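Long-range contacts in ESX-5 secretion-associated protein EspG5 (Mycobacterium marinum, PDB 6VJ5), which acts as a specific chaperone for cognate PE/PPE proteins, preventing aggregation of their dimers and being required for the secretion of LipY and PE31/PPE18: residues Phe116-Ala121 and Ser129-Gly134; Val86-Arg91 and Ala224-Gln229; Glu32-Pro37 and Arg109-Asn114. All blocks are in the same frame, centred on the assembly; numbering follows the deposited sequence.

Contact 1: residues Phe116-Ala121 and Ser129-Gly134; sequences FRVVLA and SAVRVG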
loop_
_atom_site.group_PDB
_atom_site.type_symbol
_atom_site.label_atom_id
_atom_site.label_comp_id
_atom_site.label_asym_id
_atom_site.label_seq_id
_atom_site.Cartn_x
_atom_site.Cartn_y
_atom_site.Cartn_z
ATOM N N PHE C 116 -21.707 14.368 0.735
ATOM C CA PHE C 116 -22.284 13.261 1.487
ATOM C C PHE C 116 -22.391 12.094 0.513
ATOM O O PHE C 116 -22.872 12.268 -0.612
ATOM C CB PHE C 116 -23.649 13.655 2.066
ATOM C CG PHE C 116 -23.685 15.057 2.635
ATOM C CD1 PHE C 116 -23.966 16.146 1.819
ATOM C CD2 PHE C 116 -23.433 15.289 3.982
ATOM C CE1 PHE C 116 -23.997 17.440 2.335
ATOM C CE2 PHE C 116 -23.464 16.582 4.503
ATOM C CZ PHE C 116 -23.748 17.656 3.677
ATOM N N ARG C 117 -21.925 10.917 0.922
ATOM C CA ARG C 117 -21.788 9.783 0.011
ATOM C C ARG C 117 -22.604 8.607 0.520
ATOM O O ARG C 117 -22.389 8.135 1.641
ATOM C CB ARG C 117 -20.319 9.385 -0.149
ATOM C CG ARG C 117 -19.603 10.117 -1.281
ATOM C CD ARG C 117 -18.161 10.484 -0.928
ATOM N NE ARG C 117 -17.522 11.185 -2.040
ATOM C CZ ARG C 117 -16.768 10.603 -2.970
ATOM N NH1 ARG C 117 -16.527 9.298 -2.927
ATOM N NH2 ARG C 117 -16.246 11.334 -3.944
ATOM N N VAL C 118 -23.527 8.132 -0.316
ATOM C CA VAL C 118 -24.469 7.074 0.033
ATOM C C VAL C 118 -24.266 5.901 -0.921
ATOM O O VAL C 118 -24.429 6.047 -2.139
ATOM C CB VAL C 118 -25.926 7.563 -0.032
ATOM C CG1 VAL C 118 -26.881 6.393 0.154
ATOM C CG2 VAL C 118 -26.186 8.646 0.993
ATOM N N VAL C 119 -23.957 4.732 -0.366
ATOM C CA VAL C 119 -23.854 3.494 -1.130
ATOM C C VAL C 119 -24.919 2.527 -0.628
ATOM O O VAL C 119 -25.041 2.297 0.581
ATOM C CB VAL C 119 -22.450 2.872 -1.020
ATOM C CG1 VAL C 119 -22.376 1.579 -1.809
ATOM C CG2 VAL C 119 -21.406 3.855 -1.514
ATOM N N LEU C 120 -25.682 1.964 -1.562
ATOM C CA LEU C 120 -26.706 0.963 -1.279
ATOM C C LEU C 120 -26.241 -0.338 -1.923
ATOM O O LEU C 120 -26.166 -0.435 -3.152
ATOM C CB LEU C 120 -28.063 1.389 -1.829
ATOM C CG LEU C 120 -28.656 2.698 -1.322
ATOM C CD1 LEU C 120 -29.700 3.198 -2.316
ATOM C CD2 LEU C 120 -29.278 2.518 0.046
ATOM N N ALA C 121 -25.941 -1.337 -1.103
ATOM C CA ALA C 121 -25.417 -2.606 -1.583
ATOM C C ALA C 121 -26.446 -3.710 -1.393
ATOM O O ALA C 121 -27.250 -3.680 -0.457
ATOM C CB ALA C 121 -24.120 -2.973 -0.854
ATOM N N SER C 129 -26.927 -0.360 3.777
ATOM C CA SER C 129 -26.660 1.047 3.509
ATOM C C SER C 129 -25.319 1.441 4.113
ATOM O O SER C 129 -25.045 1.132 5.277
ATOM C CB SER C 129 -27.764 1.938 4.087
ATOM O OG SER C 129 -27.442 2.371 5.403
ATOM N N ALA C 130 -24.492 2.125 3.327
ATOM C CA ALA C 130 -23.248 2.716 3.809
ATOM C C ALA C 130 -23.246 4.182 3.404
ATOM O O ALA C 130 -23.302 4.496 2.209
ATOM C CB ALA C 130 -22.026 1.986 3.244
ATOM N N VAL C 131 -23.194 5.074 4.392
ATOM C CA VAL C 131 -23.291 6.513 4.167
ATOM C C VAL C 131 -22.103 7.174 4.842
ATOM O O VAL C 131 -21.910 7.014 6.052
ATOM C CB VAL C 131 -24.607 7.097 4.714
ATOM C CG1 VAL C 131 -24.621 8.620 4.592
ATOM C CG2 VAL C 131 -25.797 6.469 4.003
ATOM N N ARG C 132 -21.322 7.927 4.075
ATOM C CA ARG C 132 -20.160 8.617 4.612
ATOM C C ARG C 132 -20.389 10.122 4.617
ATOM O O ARG C 132 -20.800 10.699 3.602
ATOM C CB ARG C 132 -18.888 8.298 3.822
ATOM C CG ARG C 132 -17.733 9.169 4.284
ATOM C CD ARG C 132 -16.370 8.709 3.817
ATOM N NE ARG C 132 -15.349 9.621 4.332
ATOM C CZ ARG C 132 -14.054 9.540 4.057
ATOM N NH1 ARG C 132 -13.596 8.577 3.268
ATOM N NH2 ARG C 132 -13.213 10.427 4.573
ATOM N N VAL C 133 -20.119 10.746 5.764
ATOM C CA VAL C 133 -20.162 12.193 5.936
ATOM C C VAL C 133 -18.917 12.594 6.716
ATOM O O VAL C 133 -18.647 12.037 7.783
ATOM C CB VAL C 133 -21.424 12.661 6.687
ATOM C CG1 VAL C 133 -21.357 14.168 6.927
ATOM C CG2 VAL C 133 -22.676 12.284 5.918
ATOM N N GLY C 134 -18.171 13.557 6.202
ATOM C CA GLY C 134 -16.917 13.899 6.845
ATOM C C GLY C 134 -16.030 12.667 6.876
ATOM O O GLY C 134 -15.709 12.067 5.843
#
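Val-118 and Val-131 share one rotamer, CG1 opposite the backbone N (chi1 172° and 174°), which sets their branches side by side and pointing the same way, with Val-118 CG2 3.7 Å from Val-131 CG2. Phe-116 has its CG opposite the carbonyl carbon instead (chi1 -42°), and its ring receives Val-133 at the edge: Val-133 CG2 sits near the ring plane, 3.7 Å from Phe-116 CD2. Leu-120 and Ser-129 continue this face toward the hairpin turn. Beneath it, two hydrogen-bonded pairs hold the antiparallel strands together. Arg-117 N reaches Arg-132 O at 2.9 Å, and Arg-132 N returns to Arg-117 O at 2.7 Å. Val-119 N and Ala-130 O are 2.7 Å apart, and Ala-130 N lies 2.8 Å from Val-119 O. The opposite face carries Arg-117, Val-119, Ala-130 and Arg-132. Arg-132, extended from CG to NE, grips Gly-134 O side-on through NE at 2.9 Å and NH2 at 3.2 Å, with the oxygen in the guanidinium plane; it also donates to Arg-109 O and Leu-33 O. Arg-117 forms a salt bridge with Glu-115 and donates to Glu-32 O. The hairpin therefore pairs a largely apolar face with one bearing two buried arginines: the three carbonyls around the head of Arg-132 probably offset its charge and fix its rotation, while the charge of Arg-117 is probably balanced by the Glu-115 carboxylate.

Contact 2: residues Val86-Arg91 and Ala224-Gln229; sequences VALLSR and AVYARQ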
loop_
_atom_site.group_PDB
_atom_site.type_symbol
_atom_site.label_atom_id
_atom_site.label_comp_id
_atom_site.label_asym_id
_atom_site.label_seq_id
_atom_site.Cartn_x
_atom_site.Cartn_y
_atom_site.Cartn_z
ATOM N N VAL C 86 -25.240 3.899 -6.137
ATOM C CA VAL C 86 -24.480 4.969 -5.508
ATOM C C VAL C 86 -25.204 6.287 -5.725
ATOM O O VAL C 86 -25.787 6.518 -6.790
ATOM C CB VAL C 86 -23.043 5.044 -6.064
ATOM C CG1 VAL C 86 -22.380 6.347 -5.634
ATOM C CG2 VAL C 86 -22.236 3.843 -5.603
ATOM N N ALA C 87 -25.147 7.155 -4.715
ATOM C CA ALA C 87 -25.671 8.513 -4.797
ATOM C C ALA C 87 -24.676 9.446 -4.125
ATOM O O ALA C 87 -24.321 9.238 -2.960
ATOM C CB ALA C 87 -27.044 8.620 -4.128
ATOM N N LEU C 88 -24.219 10.460 -4.853
ATOM C CA LEU C 88 -23.340 11.489 -4.311
ATOM C C LEU C 88 -24.136 12.783 -4.218
ATOM O O LEU C 88 -24.664 13.258 -5.228
ATOM C CB LEU C 88 -22.110 11.683 -5.193
ATOM C CG LEU C 88 -21.404 10.404 -5.650
ATOM C CD1 LEU C 88 -20.328 10.732 -6.675
ATOM C CD2 LEU C 88 -20.832 9.653 -4.459
ATOM N N LEU C 89 -24.220 13.349 -3.018
ATOM C CA LEU C 89 -25.005 14.549 -2.778
ATOM C C LEU C 89 -24.104 15.662 -2.274
ATOM O O LEU C 89 -23.145 15.419 -1.537
ATOM C CB LEU C 89 -26.115 14.294 -1.760
ATOM C CG LEU C 89 -26.993 13.086 -2.076
ATOM C CD1 LEU C 89 -26.448 11.862 -1.351
ATOM C CD2 LEU C 89 -28.437 13.347 -1.718
ATOM N N SER C 90 -24.431 16.889 -2.665
ATOM C CA SER C 90 -23.644 18.038 -2.258
ATOM C C SER C 90 -24.553 19.185 -1.851
ATOM O O SER C 90 -25.663 19.347 -2.365
ATOM C CB SER C 90 -22.699 18.509 -3.377
ATOM O OG SER C 90 -23.422 18.789 -4.564
ATOM N N ARG C 91 -24.072 19.955 -0.881
ATOM C CA ARG C 91 -24.545 21.310 -0.630
ATOM C C ARG C 91 -23.680 22.247 -1.464
ATOM O O ARG C 91 -22.462 22.314 -1.261
ATOM C CB ARG C 91 -24.457 21.644 0.859
ATOM C CG ARG C 91 -24.305 23.121 1.177
ATOM C CD ARG C 91 -24.499 23.385 2.675
ATOM N NE ARG C 91 -25.853 23.041 3.103
ATOM C CZ ARG C 91 -26.170 21.962 3.814
ATOM N NH1 ARG C 91 -25.229 21.112 4.210
ATOM N NH2 ARG C 91 -27.433 21.738 4.139
ATOM N N ALA C 224 -25.772 12.986 -7.829
ATOM C CA ALA C 224 -25.445 12.078 -8.921
ATOM C C ALA C 224 -25.771 10.666 -8.462
ATOM O O ALA C 224 -25.398 10.273 -7.353
ATOM C CB ALA C 224 -23.974 12.197 -9.320
ATOM N N VAL C 225 -26.479 9.912 -9.296
ATOM C CA VAL C 225 -26.943 8.576 -8.941
ATOM C C VAL C 225 -26.588 7.625 -10.072
ATOM O O VAL C 225 -26.906 7.890 -11.235
ATOM C CB VAL C 225 -28.460 8.548 -8.671
ATOM C CG1 VAL C 225 -28.886 7.168 -8.194
ATOM C CG2 VAL C 225 -28.839 9.618 -7.658
ATOM N N TYR C 226 -25.940 6.513 -9.727
ATOM C CA TYR C 226 -25.557 5.502 -10.701
ATOM C C TYR C 226 -25.415 4.167 -9.984
ATOM O O TYR C 226 -25.500 4.085 -8.754
ATOM C CB TYR C 226 -24.263 5.890 -11.420
ATOM C CG TYR C 226 -23.106 6.141 -10.482
ATOM C CD1 TYR C 226 -22.985 7.349 -9.807
ATOM C CD2 TYR C 226 -22.134 5.172 -10.273
ATOM C CE1 TYR C 226 -21.936 7.585 -8.948
ATOM C CE2 TYR C 226 -21.074 5.399 -9.414
ATOM C CZ TYR C 226 -20.981 6.608 -8.756
ATOM O OH TYR C 226 -19.934 6.843 -7.898
ATOM N N ALA C 227 -25.207 3.111 -10.767
ATOM C CA ALA C 227 -25.202 1.760 -10.225
ATOM C C ALA C 227 -24.088 0.931 -10.851
ATOM O O ALA C 227 -23.551 1.261 -11.911
ATOM C CB ALA C 227 -26.552 1.062 -10.450
ATOM N N ARG C 228 -23.770 -0.175 -10.178
ATOM C CA ARG C 228 -22.711 -1.088 -10.587
ATOM C C ARG C 228 -23.184 -2.514 -10.344
ATOM O O ARG C 228 -23.773 -2.810 -9.299
ATOM C CB ARG C 228 -21.420 -0.795 -9.813
ATOM C CG ARG C 228 -20.145 -0.950 -10.627
ATOM C CD ARG C 228 -18.968 -0.157 -10.020
ATOM N NE ARG C 228 -19.128 0.077 -8.587
ATOM C CZ ARG C 228 -19.056 1.272 -8.007
ATOM N NH1 ARG C 228 -19.226 1.380 -6.702
ATOM N NH2 ARG C 228 -18.790 2.356 -8.723
ATOM N N GLN C 229 -22.945 -3.389 -11.320
ATOM C CA GLN C 229 -23.356 -4.785 -11.258
ATOM C C GLN C 229 -22.139 -5.694 -11.367
ATOM O O GLN C 229 -21.138 -5.344 -12.002
ATOM C CB GLN C 229 -24.349 -5.113 -12.378
ATOM C CG GLN C 229 -25.528 -5.957 -11.943
ATOM C CD GLN C 229 -26.507 -6.212 -13.074
ATOM O OE1 GLN C 229 -26.207 -5.959 -14.242
ATOM N NE2 GLN C 229 -27.686 -6.713 -12.733
#
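Val-86 with Tyr-226 and Leu-88 with Ala-224 form antiparallel hydrogen-bonded pairs flanking the non-hydrogen-bonded pair Ala-87 and Val-225, the strand axes approaching to 4.6 Å at 168°. The bond from Val-86 N to Tyr-226 O is short, 2.6 Å, and nearly straight. Tyr-226 holds its CG between the backbone N and the carbonyl carbon (chi1 56°), a rotamer that lays the ring against Val-86. One face receives Val-86 CB in a CH-pi contact, 3.9 Å from the ring centroid, while Val-86 CG1 presses on the phenol end, 3.4 Å from Tyr-226 CZ. Leu-88 comes to the ring edge, its CD1 4.1 Å from Tyr-226 OH. On the other face of the sheet, Ala-87 CB meets Val-225 CG2 at 4.1 Å. The Tyr-226 hydroxyl is hydrogen-bonded to Glu-32, and the same carboxylate oxygen forms a salt bridge with Arg-228, so a single acid anchors both polar ends. Side chains of another protein chain pack on Leu-88, Ala-224, Tyr-226 and Arg-228. Strands 83-91 and 221-231 are the two middle strands of the long antiparallel sheet, and their pairing joins its two halves into the continuous central sheet characteristic of the EspG fold.

Contact 3: residues Glu32-Pro37 and Arg109-Asn114; sequences ELRCRP and RDIPDN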
loop_
_atom_site.group_PDB
_atom_site.type_symbol
_atom_site.label_atom_id
_atom_site.label_comp_id
_atom_site.label_asym_id
_atom_site.label_seq_id
_atom_site.Cartn_x
_atom_site.Cartn_y
_atom_site.Cartn_z
ATOM N N GLU C 32 -16.468 4.691 -3.476
ATOM C CA GLU C 32 -17.053 5.978 -3.108
ATOM C C GLU C 32 -16.955 6.248 -1.612
ATOM O O GLU C 32 -16.949 7.412 -1.195
ATOM C CB GLU C 32 -18.514 6.041 -3.551
ATOM C CG GLU C 32 -18.709 6.118 -5.054
ATOM C CD GLU C 32 -18.663 4.766 -5.719
ATOM O OE1 GLU C 32 -18.423 3.772 -5.010
ATOM O OE2 GLU C 32 -18.869 4.700 -6.949
ATOM N N LEU C 33 -16.895 5.202 -0.790
ATOM C CA LEU C 33 -16.659 5.391 0.636
ATOM C C LEU C 33 -15.227 5.803 0.934
ATOM O O LEU C 33 -14.944 6.236 2.058
ATOM C CB LEU C 33 -16.993 4.107 1.386
ATOM C CG LEU C 33 -18.467 3.709 1.337
ATOM C CD1 LEU C 33 -18.626 2.236 1.624
ATOM C CD2 LEU C 33 -19.244 4.549 2.337
ATOM N N ARG C 34 -14.329 5.657 -0.041
ATOM C CA ARG C 34 -12.962 6.156 0.049
ATOM C C ARG C 34 -12.309 5.758 1.371
ATOM O O ARG C 34 -11.773 6.590 2.108
ATOM C CB ARG C 34 -12.941 7.670 -0.149
ATOM C CG ARG C 34 -11.579 8.244 -0.466
ATOM C CD ARG C 34 -11.689 9.698 -0.889
ATOM N NE ARG C 34 -12.036 9.860 -2.300
ATOM C CZ ARG C 34 -12.053 11.033 -2.927
ATOM N NH1 ARG C 34 -11.746 12.134 -2.260
ATOM N NH2 ARG C 34 -12.377 11.108 -4.211
ATOM N N CYS C 35 -12.338 4.464 1.664
ATOM C CA CYS C 35 -11.629 3.952 2.825
ATOM C C CYS C 35 -10.237 3.478 2.430
ATOM O O CYS C 35 -9.921 3.309 1.250
ATOM C CB CYS C 35 -12.411 2.812 3.465
ATOM S SG CYS C 35 -13.983 3.345 4.153
ATOM N N ARG C 36 -9.393 3.285 3.433
ATOM C CA ARG C 36 -8.079 2.716 3.176
ATOM C C ARG C 36 -8.262 1.276 2.710
ATOM O O ARG C 36 -9.072 0.543 3.291
ATOM C CB ARG C 36 -7.203 2.764 4.424
ATOM C CG ARG C 36 -5.844 3.425 4.186
ATOM C CD ARG C 36 -4.900 3.192 5.361
ATOM N NE ARG C 36 -5.505 3.553 6.641
ATOM C CZ ARG C 36 -5.058 3.139 7.823
ATOM N NH1 ARG C 36 -5.672 3.515 8.936
ATOM N NH2 ARG C 36 -4.000 2.340 7.896
ATOM N N PRO C 37 -7.579 0.843 1.655
ATOM C CA PRO C 37 -7.626 -0.578 1.303
ATOM C C PRO C 37 -6.941 -1.399 2.382
ATOM O O PRO C 37 -6.020 -0.932 3.059
ATOM C CB PRO C 37 -6.874 -0.651 -0.031
ATOM C CG PRO C 37 -5.962 0.534 -0.016
ATOM C CD PRO C 37 -6.661 1.607 0.787
ATOM N N ARG C 109 -7.719 10.264 2.076
ATOM C CA ARG C 109 -9.031 9.643 2.184
ATOM C C ARG C 109 -10.112 10.654 2.548
ATOM O O ARG C 109 -11.277 10.269 2.692
ATOM C CB ARG C 109 -8.984 8.508 3.209
ATOM C CG ARG C 109 -7.858 7.490 2.959
ATOM C CD ARG C 109 -8.193 6.517 1.830
ATOM N NE ARG C 109 -7.877 7.032 0.498
ATOM C CZ ARG C 109 -8.207 6.413 -0.633
ATOM N NH1 ARG C 109 -8.866 5.262 -0.590
ATOM N NH2 ARG C 109 -7.887 6.943 -1.809
ATOM N N ASP C 110 -9.762 11.933 2.685
ATOM C CA ASP C 110 -10.765 12.947 2.965
ATOM C C ASP C 110 -11.731 13.076 1.790
ATOM O O ASP C 110 -11.412 12.741 0.644
ATOM C CB ASP C 110 -10.128 14.314 3.221
ATOM C CG ASP C 110 -9.349 14.375 4.515
ATOM O OD1 ASP C 110 -9.645 13.598 5.451
ATOM O OD2 ASP C 110 -8.439 15.228 4.590
ATOM N N ILE C 111 -12.916 13.586 2.088
ATOM C CA ILE C 111 -13.877 13.989 1.062
ATOM C C ILE C 111 -14.231 15.442 1.318
ATOM O O ILE C 111 -14.008 15.970 2.422
ATOM C CB ILE C 111 -15.129 13.082 1.059
ATOM C CG1 ILE C 111 -15.811 13.066 2.426
ATOM C CG2 ILE C 111 -14.766 11.664 0.647
ATOM C CD1 ILE C 111 -17.100 12.260 2.446
ATOM N N PRO C 112 -14.780 16.135 0.317
ATOM C CA PRO C 112 -15.112 17.554 0.507
ATOM C C PRO C 112 -16.143 17.740 1.611
ATOM O O PRO C 112 -17.087 16.959 1.742
ATOM C CB PRO C 112 -15.663 17.980 -0.860
ATOM C CG PRO C 112 -15.078 16.985 -1.833
ATOM C CD PRO C 112 -15.023 15.685 -1.067
ATOM N N ASP C 113 -15.961 18.801 2.401
ATOM C CA ASP C 113 -16.855 19.048 3.529
ATOM C C ASP C 113 -18.302 19.252 3.097
ATOM O O ASP C 113 -19.208 19.111 3.926
ATOM C CB ASP C 113 -16.392 20.273 4.326
ATOM C CG ASP C 113 -15.291 19.949 5.321
ATOM O OD1 ASP C 113 -15.174 18.771 5.721
ATOM O OD2 ASP C 113 -14.545 20.872 5.709
ATOM N N ASN C 114 -18.543 19.584 1.831
ATOM C CA ASN C 114 -19.893 19.801 1.330
ATOM C C ASN C 114 -20.504 18.546 0.719
ATOM O O ASN C 114 -21.577 18.631 0.109
ATOM C CB ASN C 114 -19.896 20.913 0.276
ATOM C CG ASN C 114 -19.315 20.456 -1.052
ATOM O OD1 ASN C 114 -18.283 19.788 -1.089
ATOM N ND2 ASN C 114 -19.980 20.805 -2.146
#
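Arg-34 and Arg-109 each send a guanidinium to a backbone carbonyl of the opposite segment, and these two hydrogen bonds are the polar core of the contact. Arg-34 NH1 donates to Asp-110 O over 3.0 Å with an N-H...O angle of 155°; the donor lies in the carbonyl plane and the oxygen in the guanidinium plane. The same nitrogen also donates to Gly-97 O. Arg-109 NH1 reaches Cys-35 O at 2.9 Å, with the oxygen in the plane of its guanidinium, but it approaches from 52° above the carbonyl plane and so does not follow a lone pair. Packing accompanies these bonds. The Arg-109 chain, bent at both chi2 and chi3, folds its head over the neighbouring arginine, so that Arg-34 CG lies over the centre of one guanidinium face, 3.8 Å from Arg-109 CZ. The two guanidinium planes are inclined by 27°. Ile-111 CG2 touches the Arg-34 chain, 4.0 Å from Arg-34 CD, and Arg-109 CB runs beside Arg-34 O at 3.6 Å. As for charge, Arg-34 NE and Arg-109 NH2 are 5.1 Å apart without touching. Outside the two segments, Arg-109 NH1 forms a salt bridge with an acidic side chain of another protein chain, and aromatic packing from that chain falls on Arg-36, Pro-37 and Arg-109. Carbonyls thus probably offset part of the charge of the two like-charged heads, and the pairing of Arg-109 with an acid of another protein is consistent with a role in recognising clients of the chaperone.

In the fold
From the N terminus, the loop at 32-37 is met first, then strand 83-91, and contact 3 closes when the chain reaches 109-114. Contact 2 opens inside that span, at 86-91, and closes only at 224-229, so the two cross. Contact 1, the hairpin of 115-123 and 126-133, follows contact 3 in series and is nested within the loop of contact 2. Strand 83-91 lies between 115-123 and 221-231, making contacts 1 and 2 successive steps across one sheet. Glu-32 of contact 3 touches residues of both other contacts. Together with the carbonyl of Arg-109, it ties the two loops joined by contact 3 to the sheet.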